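Local coordinates for oxidoreductase, NAD-binding/iron-sulfur cluster-binding protein (Nitratireductor pacificus pht-3B, PDB 6ZXU) that acts as a catabolic reductive dehalogenase, carrying cobalamin and two [4Fe-4S] clusters that probably serve the reductive removal of halogen from its substrates, at residues G371-P376 / M470-R475; E381-L386 / L523-D528; L209-G214 / G221-P226. All coordinates share one frame; numbering follows the deposited sequence.

Contact 1: G371-P376 / M470-R475; sequences GDLSDP and MGYSAR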
loop_
_atom_site.group_PDB
_atom_site.type_symbol
_atom_site.label_atom_id
_atom_site.label_comp_id
_atom_site.label_asym_id
_atom_site.label_seq_id
_atom_site.Cartn_x
_atom_site.Cartn_y
_atom_site.Cartn_z
ATOM N N GLY A 371 -5.528 -21.460 20.257
ATOM C CA GLY A 371 -4.366 -22.053 20.911
ATOM C C GLY A 371 -4.022 -21.285 22.194
ATOM O O GLY A 371 -4.855 -20.587 22.747
ATOM N N ASP A 372 -2.782 -21.402 22.617
ATOM C CA ASP A 372 -2.339 -20.790 23.854
ATOM C C ASP A 372 -2.035 -19.317 23.669
ATOM O O ASP A 372 -1.117 -18.930 22.953
ATOM C CB ASP A 372 -1.075 -21.505 24.325
ATOM C CG ASP A 372 -0.505 -20.901 25.634
ATOM O OD1 ASP A 372 -1.214 -20.183 26.354
ATOM O OD2 ASP A 372 0.667 -21.176 25.922
ATOM N N LEU A 373 -2.833 -18.502 24.292
ATOM C CA LEU A 373 -2.725 -17.063 24.190
ATOM C C LEU A 373 -2.182 -16.432 25.467
ATOM O O LEU A 373 -2.374 -15.242 25.721
ATOM C CB LEU A 373 -4.104 -16.502 23.858
ATOM C CG LEU A 373 -4.648 -17.022 22.537
ATOM C CD1 LEU A 373 -6.049 -16.522 22.314
ATOM C CD2 LEU A 373 -3.752 -16.562 21.384
ATOM N N SER A 374 -1.530 -17.223 26.283
ATOM C CA SER A 374 -1.165 -16.752 27.626
ATOM C C SER A 374 0.128 -15.994 27.650
ATOM O O SER A 374 0.389 -15.278 28.610
ATOM C CB SER A 374 -1.050 -17.938 28.628
ATOM O OG SER A 374 0.042 -18.785 28.315
ATOM N N ASP A 375 0.932 -16.117 26.580
ATOM C CA ASP A 375 2.235 -15.393 26.484
ATOM C C ASP A 375 2.124 -14.188 25.517
ATOM O O ASP A 375 1.934 -14.381 24.338
ATOM C CB ASP A 375 3.300 -16.371 26.023
ATOM C CG ASP A 375 4.703 -15.754 25.952
ATOM O OD1 ASP A 375 4.869 -14.525 25.930
ATOM O OD2 ASP A 375 5.673 -16.523 26.015
ATOM N N PRO A 376 2.177 -12.957 26.042
ATOM C CA PRO A 376 2.051 -11.802 25.161
ATOM C C PRO A 376 3.246 -11.630 24.178
ATOM O O PRO A 376 3.027 -11.179 23.076
ATOM C CB PRO A 376 1.905 -10.611 26.112
ATOM C CG PRO A 376 1.747 -11.206 27.449
ATOM C CD PRO A 376 2.378 -12.545 27.431
ATOM N N MET A 470 -11.211 -15.385 18.281
ATOM C CA MET A 470 -10.619 -15.847 19.545
ATOM C C MET A 470 -11.222 -15.198 20.800
ATOM O O MET A 470 -10.722 -15.406 21.899
ATOM C CB MET A 470 -9.100 -15.582 19.484
ATOM C CG MET A 470 -8.391 -16.264 18.318
ATOM S SD MET A 470 -6.596 -16.128 18.343
ATOM C CE MET A 470 -6.382 -14.370 18.032
ATOM N N GLY A 471 -12.194 -14.325 20.607
ATOM C CA GLY A 471 -12.867 -13.636 21.687
ATOM C C GLY A 471 -12.152 -12.417 22.219
ATOM O O GLY A 471 -12.275 -12.080 23.415
ATOM N N TYR A 472 -11.458 -11.691 21.319
ATOM C CA TYR A 472 -10.846 -10.406 21.678
ATOM C C TYR A 472 -11.336 -9.356 20.748
ATOM O O TYR A 472 -11.229 -9.510 19.517
ATOM C CB TYR A 472 -9.318 -10.539 21.636
ATOM C CG TYR A 472 -8.799 -11.426 22.696
ATOM C CD1 TYR A 472 -8.534 -10.931 23.976
ATOM C CD2 TYR A 472 -8.581 -12.769 22.463
ATOM C CE1 TYR A 472 -8.086 -11.755 24.995
ATOM C CE2 TYR A 472 -8.147 -13.601 23.466
ATOM C CZ TYR A 472 -7.858 -13.079 24.722
ATOM O OH TYR A 472 -7.383 -13.917 25.688
ATOM N N SER A 473 -11.957 -8.321 21.265
ATOM C CA SER A 473 -12.576 -7.313 20.445
ATOM C C SER A 473 -11.446 -6.673 19.529
ATOM O O SER A 473 -10.324 -6.533 19.947
ATOM C CB SER A 473 -13.188 -6.227 21.298
ATOM O OG SER A 473 -13.971 -5.345 20.571
ATOM N N ALA A 474 -11.808 -6.353 18.312
ATOM C CA ALA A 474 -10.836 -5.809 17.341
ATOM C C ALA A 474 -11.600 -5.111 16.252
ATOM O O ALA A 474 -12.661 -5.578 15.817
ATOM C CB ALA A 474 -9.976 -6.902 16.796
ATOM N N ARG A 475 -11.095 -3.948 15.848
ATOM C CA ARG A 475 -11.674 -3.152 14.792
ATOM C C ARG A 475 -10.569 -2.595 13.913
ATOM O O ARG A 475 -9.568 -2.077 14.428
ATOM C CB ARG A 475 -12.467 -2.021 15.386
ATOM C CG ARG A 475 -13.124 -1.218 14.317
ATOM C CD ARG A 475 -14.202 -0.339 14.768
ATOM N NE ARG A 475 -14.660 0.496 13.650
ATOM C CZ ARG A 475 -15.694 0.257 12.825
ATOM N NH1 ARG A 475 -16.442 -0.838 12.948
ATOM N NH2 ARG A 475 -15.997 1.123 11.897
#
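L373 meets Y472 with CD1 and M470 with both methyls, and the whole contact across the segments is apolar. It packs the loop leading into helix 376-390 on the turn between helix 445-469 and strand 474-477, away from the annotated sites. CD1 of L373 lies 3.8 Å from CE2 of Y472, oblique to the ring. The same CD1 of L373 is 4.0 Å from SD of M470. CD2 of L373 also faces the sulfur, with 4.2 Å between CD2 and SD of M470. Chi1 of M470 (-58°), with an extended chi2, carries SD to the leucine; the bend at chi3 places CE only. The leucine and the tyrosine run alongside each other, pointing opposite ways. W163 of helix 161-164 packs on both L373 and M470.

No hydrogen bond crosses between the two segments; D372 and S374 bond each other within the loop. OD1 of D372 accepts from the backbone N of S374 at 3.0 Å, which makes an Asx turn. That N-H comes from above the carboxylate plane, 51° out of it. OG of S374 gives a second bond to OD1 of D372 at 2.7 Å, on the syn lone pair. Further on, D375 N-caps helix 376-390, though its OD1 bonds there are weak.

G471 has positive phi and ends helix 445-469 in a Schellman motif. The chemistry implies a small greasy contact without directional bonds, beside a loop shaped partly by its own hydrogen bonds.

Contact 2: E381-L386 / L523-D528; sequences EAIKAL and LPMSVD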
loop_
_atom_site.group_PDB
_atom_site.type_symbol
_atom_site.label_atom_id
_atom_site.label_comp_id
_atom_site.label_asym_id
_atom_site.label_seq_id
_atom_site.Cartn_x
_atom_site.Cartn_y
_atom_site.Cartn_z
ATOM N N GLU A 381 4.450 -12.212 18.222
ATOM C CA GLU A 381 5.070 -12.901 17.120
ATOM C C GLU A 381 4.041 -13.555 16.201
ATOM O O GLU A 381 4.255 -13.586 15.005
ATOM C CB GLU A 381 6.024 -14.013 17.629
ATOM C CG GLU A 381 7.212 -13.557 18.426
ATOM C CD GLU A 381 8.093 -14.765 18.910
ATOM O OE1 GLU A 381 9.274 -14.473 19.183
ATOM O OE2 GLU A 381 7.612 -15.980 18.957
ATOM N N ALA A 382 2.952 -14.085 16.751
ATOM C CA ALA A 382 1.881 -14.676 15.962
ATOM C C ALA A 382 1.194 -13.629 15.077
ATOM O O ALA A 382 0.996 -13.850 13.940
ATOM C CB ALA A 382 0.837 -15.395 16.836
ATOM N N ILE A 383 0.896 -12.482 15.640
ATOM C CA ILE A 383 0.274 -11.381 14.952
ATOM C C ILE A 383 1.202 -10.848 13.846
ATOM O O ILE A 383 0.756 -10.620 12.739
ATOM C CB ILE A 383 -0.099 -10.282 15.980
ATOM C CG1 ILE A 383 -1.351 -10.670 16.782
ATOM C CG2 ILE A 383 -0.362 -8.945 15.295
ATOM C CD1 ILE A 383 -2.619 -10.763 15.976
ATOM N N LYS A 384 2.469 -10.697 14.124
ATOM C CA LYS A 384 3.418 -10.338 13.107
ATOM C C LYS A 384 3.515 -11.354 11.965
ATOM O O LYS A 384 3.385 -10.989 10.813
ATOM C CB LYS A 384 4.778 -10.025 13.679
ATOM C CG LYS A 384 4.764 -8.862 14.620
ATOM C CD LYS A 384 6.151 -8.573 15.160
ATOM C CE LYS A 384 6.123 -7.384 16.076
ATOM N NZ LYS A 384 7.489 -7.085 16.514
ATOM N N ALA A 385 3.664 -12.615 12.285
ATOM C CA ALA A 385 3.689 -13.673 11.294
ATOM C C ALA A 385 2.398 -13.641 10.453
ATOM O O ALA A 385 2.457 -13.813 9.201
ATOM C CB ALA A 385 3.835 -15.038 11.973
ATOM N N LEU A 386 1.276 -13.406 11.079
ATOM C CA LEU A 386 0.018 -13.342 10.416
ATOM C C LEU A 386 -0.022 -12.198 9.436
ATOM O O LEU A 386 -0.383 -12.378 8.245
ATOM C CB LEU A 386 -1.104 -13.258 11.418
ATOM C CG LEU A 386 -2.505 -13.237 10.905
ATOM C CD1 LEU A 386 -2.732 -14.484 10.049
ATOM C CD2 LEU A 386 -3.583 -13.151 11.988
ATOM N N LEU A 523 -6.379 -8.144 22.323
ATOM C CA LEU A 523 -5.445 -9.248 22.458
ATOM C C LEU A 523 -4.162 -8.840 23.109
ATOM O O LEU A 523 -3.483 -7.945 22.642
ATOM C CB LEU A 523 -5.139 -9.849 21.111
ATOM C CG LEU A 523 -4.200 -11.013 21.102
ATOM C CD1 LEU A 523 -4.910 -12.231 21.693
ATOM C CD2 LEU A 523 -3.703 -11.316 19.690
ATOM N N PRO A 524 -3.787 -9.457 24.236
ATOM C CA PRO A 524 -2.523 -9.058 24.917
ATOM C C PRO A 524 -1.280 -9.390 24.125
ATOM O O PRO A 524 -1.096 -10.551 23.745
ATOM C CB PRO A 524 -2.547 -9.857 26.274
ATOM C CG PRO A 524 -3.993 -10.121 26.473
ATOM C CD PRO A 524 -4.605 -10.336 25.091
ATOM N N MET A 525 -0.453 -8.353 23.883
ATOM C CA MET A 525 0.741 -8.494 23.055
ATOM C C MET A 525 1.854 -7.675 23.649
ATOM O O MET A 525 1.551 -6.581 24.117
ATOM C CB MET A 525 0.447 -7.986 21.635
ATOM C CG MET A 525 -0.597 -8.746 20.889
ATOM S SD MET A 525 -1.151 -8.029 19.313
ATOM C CE MET A 525 -1.930 -6.534 19.903
ATOM N N SER A 526 3.077 -8.153 23.566
ATOM C CA SER A 526 4.229 -7.305 23.833
ATOM C C SER A 526 4.355 -6.182 22.767
ATOM O O SER A 526 4.101 -6.406 21.576
ATOM C CB SER A 526 5.506 -8.091 23.831
ATOM O OG SER A 526 5.387 -9.135 24.756
ATOM N N VAL A 527 4.681 -4.982 23.215
ATOM C CA VAL A 527 4.730 -3.808 22.346
ATOM C C VAL A 527 6.128 -3.599 21.875
ATOM O O VAL A 527 7.091 -4.103 22.480
ATOM C CB VAL A 527 4.147 -2.509 23.021
ATOM C CG1 VAL A 527 2.741 -2.733 23.424
ATOM C CG2 VAL A 527 4.978 -2.073 24.144
ATOM N N ASP A 528 6.263 -3.030 20.688
ATOM C CA ASP A 528 7.531 -2.585 20.167
ATOM C C ASP A 528 7.906 -1.237 20.733
ATOM O O ASP A 528 7.140 -0.667 21.455
ATOM C CB ASP A 528 7.487 -2.525 18.628
ATOM C CG ASP A 528 7.323 -3.961 18.039
ATOM O OD1 ASP A 528 8.268 -4.759 18.113
ATOM O OD2 ASP A 528 6.231 -4.305 17.533
#
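I383 has CG1 beside the backbone N (chi1 -76°), and this branch leads the contact with L523 and M525. All of K384's torsions beyond chi1 are near 180°, a straight chain that carries NZ out to D528.

CG1 of I383 lies 3.7 Å from SD of M525, and the methionine runs across the isoleucine, nearly perpendicular. The same CG1 of I383 is 3.8 Å from CD2 of L523. The ends of I383 and L523 meet head on, with CD1 of I383 3.9 Å from CD2 of L523. V424 of strand 422-429 touches both I383 and M525, joining this cluster to the sheet.

The polar half is a salt bridge. NZ of K384 bonds OD1 of D528 at 2.9 Å, on the syn lone pair of that oxygen. A weak second bond runs from NZ of K384 to OD2 of D528 at 3.2 Å. OD2 also accepts from the backbone N of I397, on strand 394-399.

The contact thus ties helix 376-390 to the loop after strand 514-521 in two ways. Both carboxylate oxygens of D528 have donors, which would favour its charged form and probably limit its rotation.

Contact 3: L209-G214 / G221-P226; sequences LAVRAG and GVLVAP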
loop_
_atom_site.group_PDB
_atom_site.type_symbol
_atom_site.label_atom_id
_atom_site.label_comp_id
_atom_site.label_asym_id
_atom_site.label_seq_id
_atom_site.Cartn_x
_atom_site.Cartn_y
_atom_site.Cartn_z
ATOM N N LEU A 209 -6.497 -22.578 -18.983
ATOM C CA LEU A 209 -6.077 -21.288 -19.454
ATOM C C LEU A 209 -4.650 -20.951 -18.897
ATOM O O LEU A 209 -3.895 -20.214 -19.554
ATOM C CB LEU A 209 -7.045 -20.169 -19.040
ATOM C CG LEU A 209 -8.474 -20.246 -19.665
ATOM C CD1 LEU A 209 -9.357 -19.174 -19.103
ATOM C CD2 LEU A 209 -8.416 -20.143 -21.182
ATOM N N ALA A 210 -4.339 -21.400 -17.695
ATOM C CA ALA A 210 -2.985 -21.157 -17.166
ATOM C C ALA A 210 -1.910 -21.811 -18.021
ATOM O O ALA A 210 -0.793 -21.268 -18.173
ATOM C CB ALA A 210 -2.872 -21.651 -15.734
ATOM N N VAL A 211 -2.203 -23.011 -18.518
ATOM C CA VAL A 211 -1.268 -23.691 -19.433
ATOM C C VAL A 211 -1.166 -23.016 -20.782
ATOM O O VAL A 211 -0.077 -22.761 -21.279
ATOM C CB VAL A 211 -1.610 -25.149 -19.580
ATOM C CG1 VAL A 211 -0.635 -25.779 -20.573
ATOM C CG2 VAL A 211 -1.519 -25.813 -18.214
ATOM N N ARG A 212 -2.294 -22.599 -21.325
ATOM C CA ARG A 212 -2.320 -21.975 -22.636
ATOM C C ARG A 212 -1.681 -20.587 -22.580
ATOM O O ARG A 212 -1.030 -20.127 -23.533
ATOM C CB ARG A 212 -3.755 -21.869 -23.142
ATOM C CG ARG A 212 -3.877 -21.302 -24.541
ATOM C CD ARG A 212 -5.329 -21.093 -25.007
ATOM N NE ARG A 212 -6.068 -22.330 -24.807
ATOM C CZ ARG A 212 -7.389 -22.391 -24.626
ATOM N NH1 ARG A 212 -7.965 -23.594 -24.451
ATOM N NH2 ARG A 212 -8.128 -21.275 -24.647
ATOM N N ALA A 213 -1.801 -19.907 -21.458
ATOM C CA ALA A 213 -1.200 -18.538 -21.344
ATOM C C ALA A 213 0.265 -18.565 -20.902
ATOM O O ALA A 213 0.881 -17.532 -20.849
ATOM C CB ALA A 213 -2.008 -17.701 -20.299
ATOM N N GLY A 214 0.800 -19.749 -20.624
ATOM C CA GLY A 214 2.239 -19.864 -20.439
ATOM C C GLY A 214 2.718 -19.709 -19.004
ATOM O O GLY A 214 3.888 -19.478 -18.784
ATOM N N GLY A 221 -1.034 -34.456 -13.077
ATOM C CA GLY A 221 -2.348 -33.815 -12.996
ATOM C C GLY A 221 -2.459 -32.556 -12.165
ATOM O O GLY A 221 -3.580 -32.124 -11.869
ATOM N N VAL A 222 -1.310 -32.000 -11.733
ATOM C CA VAL A 222 -1.287 -30.774 -10.903
ATOM C C VAL A 222 -0.453 -29.757 -11.640
ATOM O O VAL A 222 0.578 -30.091 -12.207
ATOM C CB VAL A 222 -0.675 -31.024 -9.502
ATOM C CG1 VAL A 222 -0.847 -29.824 -8.617
ATOM C CG2 VAL A 222 -1.342 -32.198 -8.806
ATOM N N LEU A 223 -0.908 -28.520 -11.654
ATOM C CA LEU A 223 -0.158 -27.416 -12.229
ATOM C C LEU A 223 1.096 -27.099 -11.442
ATOM O O LEU A 223 1.106 -27.193 -10.228
ATOM C CB LEU A 223 -0.993 -26.169 -12.271
ATOM C CG LEU A 223 -2.182 -26.146 -13.199
ATOM C CD1 LEU A 223 -2.861 -24.813 -13.015
ATOM C CD2 LEU A 223 -1.759 -26.362 -14.651
ATOM N N VAL A 224 2.170 -26.836 -12.176
ATOM C CA VAL A 224 3.490 -26.501 -11.644
ATOM C C VAL A 224 3.980 -25.266 -12.379
ATOM O O VAL A 224 4.026 -25.236 -13.593
ATOM C CB VAL A 224 4.514 -27.645 -11.793
ATOM C CG1 VAL A 224 5.875 -27.178 -11.294
ATOM C CG2 VAL A 224 4.134 -28.866 -10.959
ATOM N N ALA A 225 4.251 -24.188 -11.670
ATOM C CA ALA A 225 4.698 -22.940 -12.334
ATOM C C ALA A 225 6.141 -22.743 -12.077
ATOM O O ALA A 225 6.583 -22.942 -10.939
ATOM C CB ALA A 225 3.911 -21.738 -11.808
ATOM N N PRO A 226 6.922 -22.408 -13.114
ATOM C CA PRO A 226 8.318 -22.025 -12.854
ATOM C C PRO A 226 8.361 -20.884 -11.803
ATOM O O PRO A 226 7.497 -20.006 -11.806
ATOM C CB PRO A 226 8.807 -21.496 -14.227
ATOM C CG PRO A 226 7.576 -21.063 -14.919
ATOM C CD PRO A 226 6.525 -22.060 -14.482
#
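L223 of the short strand 222-224 meets A210 and V211 of helix 206-212. The segment starts before it with G221, whose positive phi belongs to the turn joining strand 217-219 to this strand. G221 also bonds by its backbone to R60. V222 comes next, and its side chain touches R60 instead of the helix.

L223 then points toward the helix. Its CG stands beside the backbone N (chi1 -67°), and the methyls spread over two successive helix residues. CD2 of L223 is 3.6 Å from CG2 of V211, the closest approach of the contact. The valine and leucine side chains meet at a slant. CD1 of L223 is 4.2 Å from CB of A210, a looser touch. The CA atoms of V211 and L223 are 8.2 Å apart, and the side chains bridge the gap between the backbones. F232 and L234 of strand 232-239 also pack on L223, and L234 touches A210 as well. V211 has a further neighbour in V54.

The motif is a helix followed by a small beta hairpin. Strands 217-219 and 222-224 pair antiparallel, and L223 turns back onto the helix that precedes them. G214 ends that helix in a Schellman motif with positive phi. N of G214 bonds O of V211 at 3.2 Å, and a weak bond at 3.3 Å joins N of G214 to O of A210.

Past L223, V224 is exposed and pairs by its backbone with R217 of the other hairpin strand. A225 packs on F232. P226 ends the segment, resting on L48 and E257, while the chain runs on to strand 232-239.

How the contacts relate
Contact 3 comes first along the chain and closes before the others open. Contacts 1 and 2 cross, since their segments alternate. Their centres are 10 Å apart and they touch. P376 O and S526 N form a probable hydrogen bond at 3.1 Å, and Y472 packs on L523 and P524. Strand 474-477 follows the turn of contact 1, and strand 514-521 runs up to the loop of contact 2. Together they hold helix 376-390 and its leading loop to the antiparallel sheet containing these strands. Contact 3 lies about 40 Å from contact 1 and 37 Å from contact 2, centre to centre, in a separate region around the other four-stranded sheet, of the same 1-2-4-3 order.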